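Local coordinates for outer surface protein (PDB 1X7F), which is of unknown function but probably acts as a 6-phospho-N-acetylmuramidase, a glycosidase of cell-wall sugar recycling, at residues S38-D43 with V73-E78; E78-A83 with A113-D118; K133-N136 with K142-L145; G219-T222 with H226-L229. All blocks are in the same frame, centred on the assembly; numbering follows the deposited sequence.

Contact 1: residues S38-D43 with V73-E78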
loop_
_atom_site.group_PDB
_atom_site.type_symbol
_atom_site.label_atom_id
_atom_site.label_comp_id
_atom_site.label_asym_id
_atom_site.label_seq_id
_atom_site.Cartn_x
_atom_site.Cartn_y
_atom_site.Cartn_z
ATOM N N SER A 38 -22.980 5.045 -11.811
ATOM C CA SER A 38 -23.646 4.090 -10.925
ATOM C C SER A 38 -24.957 4.653 -10.349
ATOM O O SER A 38 -25.524 5.605 -10.899
ATOM C CB SER A 38 -22.681 3.671 -9.806
ATOM O OG SER A 38 -23.220 2.621 -9.022
ATOM N N THR A 39 -25.453 4.037 -9.272
ATOM C CA THR A 39 -26.586 4.573 -8.514
ATOM C C THR A 39 -26.161 4.869 -7.083
ATOM O O THR A 39 -25.205 4.290 -6.591
ATOM C CB THR A 39 -27.790 3.597 -8.510
ATOM O OG1 THR A 39 -27.429 2.382 -7.835
ATOM C CG2 THR A 39 -28.169 3.163 -9.934
ATOM N N LYS A 40 -26.873 5.775 -6.419
ATOM C CA LYS A 40 -26.561 6.134 -5.034
ATOM C C LYS A 40 -26.686 4.924 -4.099
ATOM O O LYS A 40 -25.944 4.818 -3.134
ATOM C CB LYS A 40 -27.429 7.306 -4.549
ATOM C CG LYS A 40 -28.889 6.957 -4.313
ATOM C CD LYS A 40 -29.732 8.184 -4.033
ATOM C CE LYS A 40 -31.201 7.808 -3.953
ATOM N NZ LYS A 40 -32.056 9.012 -3.853
ATOM N N GLU A 41 -27.609 4.016 -4.418
ATOM C CA GLU A 41 -27.846 2.798 -3.643
ATOM C C GLU A 41 -26.604 1.914 -3.579
ATOM O O GLU A 41 -26.126 1.593 -2.493
ATOM C CB GLU A 41 -29.017 1.994 -4.221
ATOM C CG GLU A 41 -30.371 2.696 -4.190
ATOM C CD GLU A 41 -30.611 3.562 -5.414
ATOM O OE1 GLU A 41 -31.125 4.686 -5.253
ATOM O OE2 GLU A 41 -30.290 3.121 -6.538
ATOM N N LYS A 42 -26.080 1.534 -4.741
ATOM C CA LYS A 42 -24.894 0.676 -4.809
ATOM C C LYS A 42 -23.623 1.362 -4.314
ATOM O O LYS A 42 -22.682 0.685 -3.891
ATOM C CB LYS A 42 -24.688 0.127 -6.225
ATOM C CG LYS A 42 -25.812 -0.796 -6.711
ATOM C CD LYS A 42 -25.319 -1.735 -7.813
ATOM C CE LYS A 42 -25.129 -1.019 -9.142
ATOM N NZ LYS A 42 -26.433 -0.705 -9.800
ATOM N N ASP A 43 -23.588 2.693 -4.380
ATOM C CA ASP A 43 -22.452 3.463 -3.862
ATOM C C ASP A 43 -22.494 3.475 -2.332
ATOM O O ASP A 43 -21.455 3.355 -1.671
ATOM C CB ASP A 43 -22.471 4.910 -4.371
ATOM C CG ASP A 43 -21.947 5.059 -5.792
ATOM O OD1 ASP A 43 -21.138 4.216 -6.258
ATOM O OD2 ASP A 43 -22.292 6.025 -6.511
ATOM N N VAL A 73 -26.194 17.434 -6.942
ATOM C CA VAL A 73 -25.897 18.092 -5.673
ATOM C C VAL A 73 -26.436 17.261 -4.511
ATOM O O VAL A 73 -25.657 16.741 -3.715
ATOM C CB VAL A 73 -26.478 19.529 -5.589
ATOM C CG1 VAL A 73 -25.805 20.318 -4.468
ATOM C CG2 VAL A 73 -26.338 20.268 -6.925
ATOM N N ALA A 74 -27.763 17.132 -4.430
ATOM C CA ALA A 74 -28.427 16.432 -3.318
ATOM C C ALA A 74 -28.020 14.960 -3.168
ATOM O O ALA A 74 -27.945 14.442 -2.048
ATOM C CB ALA A 74 -29.945 16.554 -3.436
ATOM N N GLU A 75 -27.762 14.297 -4.294
ATOM C CA GLU A 75 -27.364 12.888 -4.285
ATOM C C GLU A 75 -25.901 12.704 -3.900
ATOM O O GLU A 75 -25.574 11.779 -3.157
ATOM C CB GLU A 75 -27.674 12.213 -5.620
ATOM C CG GLU A 75 -29.122 11.772 -5.743
ATOM C CD GLU A 75 -29.381 10.916 -6.968
ATOM O OE1 GLU A 75 -28.455 10.187 -7.411
ATOM O OE2 GLU A 75 -30.521 10.973 -7.482
ATOM N N PHE A 76 -25.029 13.575 -4.414
ATOM C CA PHE A 76 -23.652 13.678 -3.921
ATOM C C PHE A 76 -23.675 13.987 -2.420
ATOM O O PHE A 76 -22.852 13.482 -1.668
ATOM C CB PHE A 76 -22.872 14.766 -4.671
ATOM C CG PHE A 76 -21.996 14.242 -5.780
ATOM C CD1 PHE A 76 -20.712 13.764 -5.509
ATOM C CD2 PHE A 76 -22.442 14.247 -7.099
ATOM C CE1 PHE A 76 -19.891 13.283 -6.535
ATOM C CE2 PHE A 76 -21.633 13.766 -8.131
ATOM C CZ PHE A 76 -20.351 13.286 -7.849
ATOM N N LYS A 77 -24.637 14.806 -2.004
ATOM C CA LYS A 77 -24.831 15.164 -0.600
ATOM C C LYS A 77 -25.281 13.976 0.260
ATOM O O LYS A 77 -24.849 13.844 1.423
ATOM C CB LYS A 77 -25.856 16.294 -0.486
ATOM C CG LYS A 77 -25.665 17.207 0.701
ATOM C CD LYS A 77 -26.821 18.192 0.787
ATOM C CE LYS A 77 -26.350 19.570 1.216
ATOM N NZ LYS A 77 -25.468 20.191 0.180
ATOM N N GLU A 78 -26.156 13.135 -0.309
ATOM C CA GLU A 78 -26.614 11.928 0.376
ATOM C C GLU A 78 -25.469 10.926 0.528
ATOM O O GLU A 78 -25.181 10.462 1.636
ATOM C CB GLU A 78 -27.793 11.290 -0.365
ATOM C CG GLU A 78 -28.317 10.015 0.288
ATOM C CD GLU A 78 -29.717 9.622 -0.181
ATOM O OE1 GLU A 78 -30.176 10.122 -1.233
ATOM O OE2 GLU A 78 -30.360 8.801 0.514
HETATM O O HOH W 1 -28.920 7.120 -8.039
#

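Contact 2: residues E78-A83 with A113-D118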
loop_
_atom_site.group_PDB
_atom_site.type_symbol
_atom_site.label_atom_id
_atom_site.label_comp_id
_atom_site.label_asym_id
_atom_site.label_seq_id
_atom_site.Cartn_x
_atom_site.Cartn_y
_atom_site.Cartn_z
ATOM N N GLU A 78 -26.156 13.135 -0.309
ATOM C CA GLU A 78 -26.614 11.928 0.376
ATOM C C GLU A 78 -25.469 10.926 0.528
ATOM O O GLU A 78 -25.181 10.462 1.636
ATOM C CB GLU A 78 -27.793 11.290 -0.365
ATOM C CG GLU A 78 -28.317 10.015 0.288
ATOM C CD GLU A 78 -29.717 9.622 -0.181
ATOM O OE1 GLU A 78 -30.176 10.122 -1.233
ATOM O OE2 GLU A 78 -30.360 8.801 0.514
ATOM N N ILE A 79 -24.823 10.608 -0.593
ATOM C CA ILE A 79 -23.680 9.707 -0.608
ATOM C C ILE A 79 -22.608 10.158 0.389
ATOM O O ILE A 79 -22.141 9.349 1.194
ATOM C CB ILE A 79 -23.093 9.562 -2.044
ATOM C CG1 ILE A 79 -24.100 8.879 -2.975
ATOM C CG2 ILE A 79 -21.814 8.755 -2.013
ATOM C CD1 ILE A 79 -23.839 9.107 -4.453
ATOM N N ILE A 80 -22.243 11.443 0.343
ATOM C CA ILE A 80 -21.201 12.001 1.220
ATOM C C ILE A 80 -21.606 11.966 2.700
ATOM O O ILE A 80 -20.763 11.734 3.578
ATOM C CB ILE A 80 -20.787 13.435 0.775
ATOM C CG1 ILE A 80 -19.984 13.378 -0.529
ATOM C CG2 ILE A 80 -19.961 14.122 1.853
ATOM C CD1 ILE A 80 -19.791 14.721 -1.225
ATOM N N ASN A 81 -22.893 12.177 2.963
ATOM C CA ASN A 81 -23.427 12.104 4.324
ATOM C C ASN A 81 -23.350 10.675 4.864
ATOM O O ASN A 81 -23.017 10.452 6.030
ATOM C CB ASN A 81 -24.871 12.604 4.364
ATOM C CG ASN A 81 -25.114 13.603 5.474
ATOM O OD1 ASN A 81 -24.854 13.335 6.652
ATOM N ND2 ASN A 81 -25.641 14.767 5.103
ATOM N N HIS A 82 -23.667 9.715 4.001
ATOM C CA HIS A 82 -23.552 8.313 4.347
ATOM C C HIS A 82 -22.085 7.986 4.650
ATOM O O HIS A 82 -21.793 7.289 5.620
ATOM C CB HIS A 82 -24.094 7.448 3.213
ATOM C CG HIS A 82 -24.233 6.004 3.570
ATOM N ND1 HIS A 82 -23.343 5.042 3.138
ATOM C CD2 HIS A 82 -25.155 5.358 4.324
ATOM C CE1 HIS A 82 -23.713 3.865 3.608
ATOM N NE2 HIS A 82 -24.812 4.029 4.328
ATOM N N ALA A 83 -21.178 8.532 3.839
ATOM C CA ALA A 83 -19.736 8.420 4.063
ATOM C C ALA A 83 -19.293 8.997 5.408
ATOM O O ALA A 83 -18.516 8.365 6.124
ATOM C CB ALA A 83 -18.979 9.078 2.939
ATOM N N ALA A 113 -17.680 22.513 0.607
ATOM C CA ALA A 113 -18.050 22.449 2.024
ATOM C C ALA A 113 -19.508 22.020 2.206
ATOM O O ALA A 113 -19.803 21.150 3.033
ATOM C CB ALA A 113 -17.800 23.794 2.706
ATOM N N GLU A 114 -20.402 22.623 1.416
ATOM C CA GLU A 114 -21.839 22.333 1.474
ATOM C C GLU A 114 -22.174 20.875 1.154
ATOM O O GLU A 114 -23.134 20.323 1.698
ATOM C CB GLU A 114 -22.633 23.273 0.551
ATOM C CG GLU A 114 -22.493 24.764 0.853
ATOM C CD GLU A 114 -23.125 25.187 2.179
ATOM O OE1 GLU A 114 -22.674 24.716 3.257
ATOM O OE2 GLU A 114 -24.062 26.011 2.144
ATOM N N LEU A 115 -21.388 20.262 0.268
ATOM C CA LEU A 115 -21.528 18.834 -0.029
ATOM C C LEU A 115 -21.164 17.961 1.165
ATOM O O LEU A 115 -21.769 16.910 1.378
ATOM C CB LEU A 115 -20.663 18.422 -1.224
ATOM C CG LEU A 115 -21.092 18.799 -2.641
ATOM C CD1 LEU A 115 -20.470 17.815 -3.611
ATOM C CD2 LEU A 115 -22.617 18.829 -2.803
ATOM N N GLY A 116 -20.175 18.408 1.935
ATOM C CA GLY A 116 -19.685 17.664 3.099
ATOM C C GLY A 116 -18.340 17.014 2.837
ATOM O O GLY A 116 -17.911 16.119 3.576
ATOM N N ALA A 117 -17.692 17.451 1.757
ATOM C CA ALA A 117 -16.352 17.007 1.404
ATOM C C ALA A 117 -15.347 17.518 2.430
ATOM O O ALA A 117 -15.532 18.584 3.022
ATOM C CB ALA A 117 -15.989 17.495 0.020
ATOM N N ASP A 118 -14.289 16.742 2.635
ATOM C CA ASP A 118 -13.256 17.056 3.620
ATOM C C ASP A 118 -12.077 17.765 2.974
ATOM O O ASP A 118 -11.258 18.387 3.659
ATOM C CB ASP A 118 -12.798 15.771 4.316
ATOM C CG ASP A 118 -13.882 15.171 5.192
ATOM O OD1 ASP A 118 -14.100 15.700 6.299
ATOM O OD2 ASP A 118 -14.574 14.185 4.861
#

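Contact 3: residues K133-N136 with K142-L145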
loop_
_atom_site.group_PDB
_atom_site.type_symbol
_atom_site.label_atom_id
_atom_site.label_comp_id
_atom_site.label_asym_id
_atom_site.label_seq_id
_atom_site.Cartn_x
_atom_site.Cartn_y
_atom_site.Cartn_z
ATOM N N LYS A 133 -2.894 30.209 -0.992
ATOM C CA LYS A 133 -4.077 30.938 -0.525
ATOM C C LYS A 133 -5.266 30.027 -0.231
ATOM O O LYS A 133 -6.105 30.339 0.625
ATOM C CB LYS A 133 -4.494 32.023 -1.525
ATOM C CG LYS A 133 -3.765 33.348 -1.341
ATOM C CD LYS A 133 -2.922 33.703 -2.555
ATOM C CE LYS A 133 -3.748 34.490 -3.585
ATOM N NZ LYS A 133 -3.177 34.333 -4.955
ATOM N N MET A 134 -5.333 28.905 -0.947
ATOM C CA MET A 134 -6.413 27.936 -0.760
ATOM C C MET A 134 -6.323 27.185 0.574
ATOM O O MET A 134 -7.351 26.761 1.124
ATOM C CB MET A 134 -6.456 26.948 -1.929
ATOM C CG MET A 134 -6.991 27.553 -3.218
ATOM S SD MET A 134 -6.745 26.471 -4.637
ATOM C CE MET A 134 -8.103 25.309 -4.433
ATOM N N THR A 135 -5.097 27.034 1.088
ATOM C CA THR A 135 -4.868 26.363 2.375
ATOM C C THR A 135 -5.403 27.190 3.546
ATOM O O THR A 135 -5.572 26.670 4.654
ATOM C CB THR A 135 -3.368 26.035 2.589
ATOM O OG1 THR A 135 -2.612 27.242 2.752
ATOM C CG2 THR A 135 -2.760 25.403 1.353
ATOM N N ASN A 136 -5.663 28.477 3.290
ATOM C CA ASN A 136 -6.243 29.382 4.286
ATOM C C ASN A 136 -7.767 29.509 4.166
ATOM O O ASN A 136 -8.347 30.473 4.667
ATOM C CB ASN A 136 -5.600 30.781 4.207
ATOM C CG ASN A 136 -4.083 30.749 4.403
ATOM O OD1 ASN A 136 -3.505 29.807 5.204
ATOM N ND2 ASN A 136 -3.415 31.792 3.685
ATOM N N LYS A 142 -9.207 20.367 3.282
ATOM C CA LYS A 142 -7.863 19.921 2.923
ATOM C C LYS A 142 -7.602 20.217 1.449
ATOM O O LYS A 142 -8.498 20.065 0.618
ATOM C CB LYS A 142 -7.701 18.416 3.168
ATOM C CG LYS A 142 -7.696 17.981 4.625
ATOM C CD LYS A 142 -6.357 18.256 5.307
ATOM C CE LYS A 142 -6.471 18.143 6.819
ATOM N NZ LYS A 142 -7.489 19.081 7.361
ATOM N N ILE A 143 -6.386 20.650 1.128
ATOM C CA ILE A 143 -5.991 20.829 -0.268
ATOM C C ILE A 143 -5.074 19.680 -0.661
ATOM O O ILE A 143 -3.923 19.625 -0.229
ATOM C CB ILE A 143 -5.295 22.205 -0.514
ATOM C CG1 ILE A 143 -6.086 23.388 0.098
ATOM C CG2 ILE A 143 -5.012 22.405 -2.010
ATOM C CD1 ILE A 143 -7.525 23.554 -0.386
ATOM N N GLU A 144 -5.603 18.758 -1.466
ATOM C CA GLU A 144 -4.824 17.621 -1.959
ATOM C C GLU A 144 -4.047 17.966 -3.231
ATOM O O GLU A 144 -4.620 18.399 -4.228
ATOM C CB GLU A 144 -5.702 16.391 -2.186
ATOM C CG GLU A 144 -4.895 15.161 -2.585
ATOM C CD GLU A 144 -5.668 13.876 -2.423
ATOM O OE1 GLU A 144 -5.512 13.216 -1.382
ATOM O OE2 GLU A 144 -6.431 13.516 -3.332
ATOM N N LEU A 145 -2.735 17.778 -3.172
ATOM C CA LEU A 145 -1.864 18.051 -4.304
ATOM C C LEU A 145 -1.517 16.758 -5.042
ATOM O O LEU A 145 -1.582 15.664 -4.473
ATOM C CB LEU A 145 -0.582 18.747 -3.840
ATOM C CG LEU A 145 -0.687 20.037 -3.025
ATOM C CD1 LEU A 145 0.677 20.373 -2.486
ATOM C CD2 LEU A 145 -1.247 21.201 -3.849
#

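Contact 4: residues G219-T222 with H226-L229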
loop_
_atom_site.group_PDB
_atom_site.type_symbol
_atom_site.label_atom_id
_atom_site.label_comp_id
_atom_site.label_asym_id
_atom_site.label_seq_id
_atom_site.Cartn_x
_atom_site.Cartn_y
_atom_site.Cartn_z
ATOM N N GLY A 219 -7.317 -0.880 -15.694
ATOM C CA GLY A 219 -6.967 -0.879 -14.288
ATOM C C GLY A 219 -6.501 0.492 -13.843
ATOM O O GLY A 219 -5.943 1.257 -14.632
ATOM N N LEU A 220 -6.717 0.798 -12.567
ATOM C CA LEU A 220 -6.502 2.147 -12.041
ATOM C C LEU A 220 -5.533 2.136 -10.864
ATOM O O LEU A 220 -5.939 2.188 -9.700
ATOM C CB LEU A 220 -7.850 2.802 -11.653
ATOM C CG LEU A 220 -8.936 2.902 -12.740
ATOM C CD1 LEU A 220 -10.143 3.692 -12.244
ATOM C CD2 LEU A 220 -8.404 3.562 -14.023
ATOM N N CYS A 221 -4.244 2.040 -11.170
ATOM C CA CYS A 221 -3.208 2.068 -10.140
ATOM C C CYS A 221 -2.191 3.139 -10.494
ATOM O O CYS A 221 -2.179 3.646 -11.620
ATOM C CB CYS A 221 -2.518 0.701 -10.029
ATOM S SG CYS A 221 -1.934 0.097 -11.627
ATOM N N THR A 222 -1.354 3.486 -9.520
ATOM C CA THR A 222 -0.306 4.489 -9.697
ATOM C C THR A 222 0.968 3.915 -10.330
ATOM O O THR A 222 1.467 4.447 -11.327
ATOM C CB THR A 222 0.043 5.114 -8.342
ATOM O OG1 THR A 222 -1.070 5.885 -7.865
ATOM C CG2 THR A 222 1.179 6.132 -8.503
ATOM N N HIS A 226 2.126 -2.585 -10.704
ATOM C CA HIS A 226 1.020 -3.071 -9.894
ATOM C C HIS A 226 -0.194 -3.498 -10.716
ATOM O O HIS A 226 -1.096 -4.142 -10.179
ATOM C CB HIS A 226 0.589 -1.996 -8.895
ATOM C CG HIS A 226 1.506 -1.847 -7.723
ATOM N ND1 HIS A 226 1.317 -0.881 -6.756
ATOM C CD2 HIS A 226 2.601 -2.551 -7.345
ATOM C CE1 HIS A 226 2.257 -0.991 -5.837
ATOM N NE2 HIS A 226 3.049 -2.000 -6.169
ATOM N N ARG A 227 -0.220 -3.149 -12.005
ATOM C CA ARG A 227 -1.413 -3.338 -12.852
ATOM C C ARG A 227 -1.983 -4.766 -12.842
ATOM O O ARG A 227 -3.213 -4.971 -12.905
ATOM C CB ARG A 227 -1.116 -2.909 -14.289
ATOM C CG ARG A 227 -2.358 -2.755 -15.174
ATOM C CD ARG A 227 -2.081 -2.052 -16.513
ATOM N NE ARG A 227 -1.499 -0.723 -16.300
ATOM C CZ ARG A 227 -2.196 0.369 -15.980
ATOM N NH1 ARG A 227 -3.526 0.331 -15.840
ATOM N NH2 ARG A 227 -1.557 1.509 -15.798
ATOM N N ASN A 228 -1.085 -5.748 -12.774
ATOM C CA ASN A 228 -1.497 -7.156 -12.802
ATOM C C ASN A 228 -1.033 -7.950 -11.579
ATOM O O ASN A 228 -0.795 -9.154 -11.681
ATOM C CB ASN A 228 -1.024 -7.818 -14.103
ATOM C CG ASN A 228 -1.530 -7.088 -15.355
ATOM O OD1 ASN A 228 -2.740 -7.016 -15.606
ATOM N ND2 ASN A 228 -0.605 -6.546 -16.138
ATOM N N LEU A 229 -0.896 -7.271 -10.435
ATOM C CA LEU A 229 -0.514 -7.910 -9.170
ATOM C C LEU A 229 -1.762 -8.064 -8.310
ATOM O O LEU A 229 -2.683 -7.241 -8.465
ATOM C CB LEU A 229 0.485 -7.045 -8.401
ATOM C CG LEU A 229 1.985 -7.057 -8.673
ATOM C CD1 LEU A 229 2.651 -6.193 -7.607
ATOM C CD2 LEU A 229 2.533 -8.471 -8.619
HETATM O O HOH W 2 0.280 1.638 -7.292
#

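Contact 1: residues S38-D43 with V73-E78
Lys-40 and Glu-78 meet on the outer surface of a parallel beta/alpha barrel, where two of its helices, 40-51 and 74-85, lie side by side. Lys-40 supplies about half of the buried area. Its chain stays extended beyond CG and reaches across to the second helix, bringing NZ within 3.4 Å of Glu-78 OE1. This is a salt bridge whose hydrogen bond is weak, and the same oxygen lies equally near the Lys-40 methylene CD, so the carboxylate lies against the end of the aliphatic chain as well as near the ammonium. Glu-78 reaches it in an extended form, its CG pointing opposite the backbone N (chi1 179°).

One turn earlier, Glu-75 crosses the lysine at about a right angle, and its CG packs 4.0 Å from Lys-40 CD. Its OE2 lies 4.4 Å from Lys-40 NZ, too far for a salt bridge but near enough that a second negative charge would probably steady the ammonium. The N-cap residue Thr-39 accepts a weak but nearly straight bond from Lys-42 N through OG1. A water bridges the two helices, accepting from Lys-40 N at 2.9 Å and donating to Glu-75 OE1 at 3.2 Å.

Contact 2: residues E78-A83 with A113-D118
Ile-80 presses both branches of its side chain against the end of helix 110-115, meeting mostly backbone. Its methyl CG2 sits 3.3 Å from Gly-116 O and 3.4 Å from Leu-115 O, so one methyl group touches two successive carbonyl oxygens. The other branch carries the apolar part of the contact: CD1 lies 3.8 Å from Leu-115 CB and 4.0 Å from Leu-115 CD1, the two side chains meeting at a slant. The first torsion divides the work, because with CG1 beside the backbone N (chi1 -71°) CG2 is left anti to that nitrogen and faces the turn. No hydrogen bond crosses between 78-83 and 113-118.

The backbone that presents these carbonyls follows a Schellman motif. Gly-116, with a positive phi of 106°, is its C-prime residue; Ala-117 N turns back to Phe-112 O, and Gly-116 N makes a weak bond to Ala-113 O. Having no side chain, Gly-116 lets Ile-80 CG2 lie directly against the backbone.

Farther out, Leu-115 and Ala-117 both rest on Leu-92 of strand 89-94, beneath the two helices of this beta/alpha barrel. Beyond the turn, Asp-118 bonds through OD2 to Val-90 N, and its backbone pairs with Lys-142, leading the chain into strand 119-122. One residue before segment 78-83, Lys-77 NZ also bonds to Glu-114 O.

Contact 3: residues K133-N136 with K142-L145
Apolar contacts between Ile-143 and the pair Met-134 and Thr-135 are one part of this junction of helix and strand. The isoleucine accounts for more than half of the buried area, and the branch that does the touching is CG1-CD1. Its tip, CD1, lies 3.9 Å from Met-134 CB, so the methionine meets the strand through the root of its side chain and its sulfur runs on elsewhere. From the other residue, Thr-135 CG2 comes within 4.1 Å of Ile-143 CG1, the two side chains crossing at about a right angle.

A second kind of contact sets hydrocarbon against backbone. Ile-143 CD1 is 3.5 Å from Met-134 O, and its CG1 lies 3.7 Å from the same oxygen. That carbonyl is not left to the isoleucine alone, because it accepts from Asn-137 ND2 in the connection that follows.

No hydrogen bond joins 133-136 to 142-145; those near it belong to the helix end and the loops around it. Asn-136 N reaches back to Lys-133 O at 3.3 Å. In Thr-135, chi1 of 68° turns OG1 between its own N and carbonyl carbon, which leaves the methyl for Ile-143; the hydroxyl itself bonds to Ala-132 O and to Asn-163 N.

The contact closes the beta-alpha-beta unit formed by strand 119-122, helix 129-134 and strand 142-146. Met-134 and Ile-143 both lie on Ile-120 and Leu-122 of the preceding strand, whereas Thr-135 and Ile-143 share Leu-167 of strand 167-170, so residues 134-135 reach side chains of three neighbouring strands of the barrel.

Contact 4: residues G219-T222 with H226-L229
A buried contact within a single loop brings Arg-227 and Cys-221 together, between strand 201-204 and helix 231-240. It combines a weak polar bond at the guanidinium with sulfur packing at the arginine's base. Arg-227 leaves its backbone with CG anti to N (chi1 -166°) and then bends at chi3, which carries the guanidinium back to the other segment. There Gly-219 O lies at the edge of the guanidinium, near its plane, 2.9 Å from Arg-227 NH1, though an N-H...O angle of 126° makes the bond weak.

Cys-221 fills the space under that bend. Its SG is 3.7 Å from Arg-227 CA, is just as close to Arg-227 N, and lies over one face of the guanidinium. Cys-221 SG also lies against His-226, 4.1 Å from its backbone C.

His-226 to Leu-229 form a type I beta turn, closed by the bond from Leu-229 N to His-226 O. This turn leads into helix 231-240 on the outside of the beta/alpha barrel. Segment 219-222, which faces it, is tied to the barrel by Thr-222, which pairs through its backbone with Phe-203.

Several partners fix the arginine: Glu-224 makes a salt bridge to NE, Tyr-174 O takes NH2, and Asp-218 O is a second acceptor for NH1. His-226 NE2 is hydrogen-bonded to His-237 ND1. At the other nitrogen of His-226, ND1, a water lies 2.8 Å away and accepts a weak, 3.3 Å bond from Thr-222 N.

How the contacts relate
Contact 1 is the surface member of the set and relies on charge and water, whereas contacts 2, 3 and 4 are buried. Contacts 1 and 2 are neighbours, their centres about 10 Å apart: helix 74-85 serves both, turning acidic residues toward helix 40-51 and an isoleucine toward helix 110-115, and Glu-78 belongs to both. Contact 3 resembles contact 2 in setting an isoleucine against a helix end without cross-bonds, but joins helix to strand; the two touch through one backbone bond between adjoining strands. Contact 4 stands apart, about 27 to 28 Å from the others between centres, and buries an arginine's polar group within a loop.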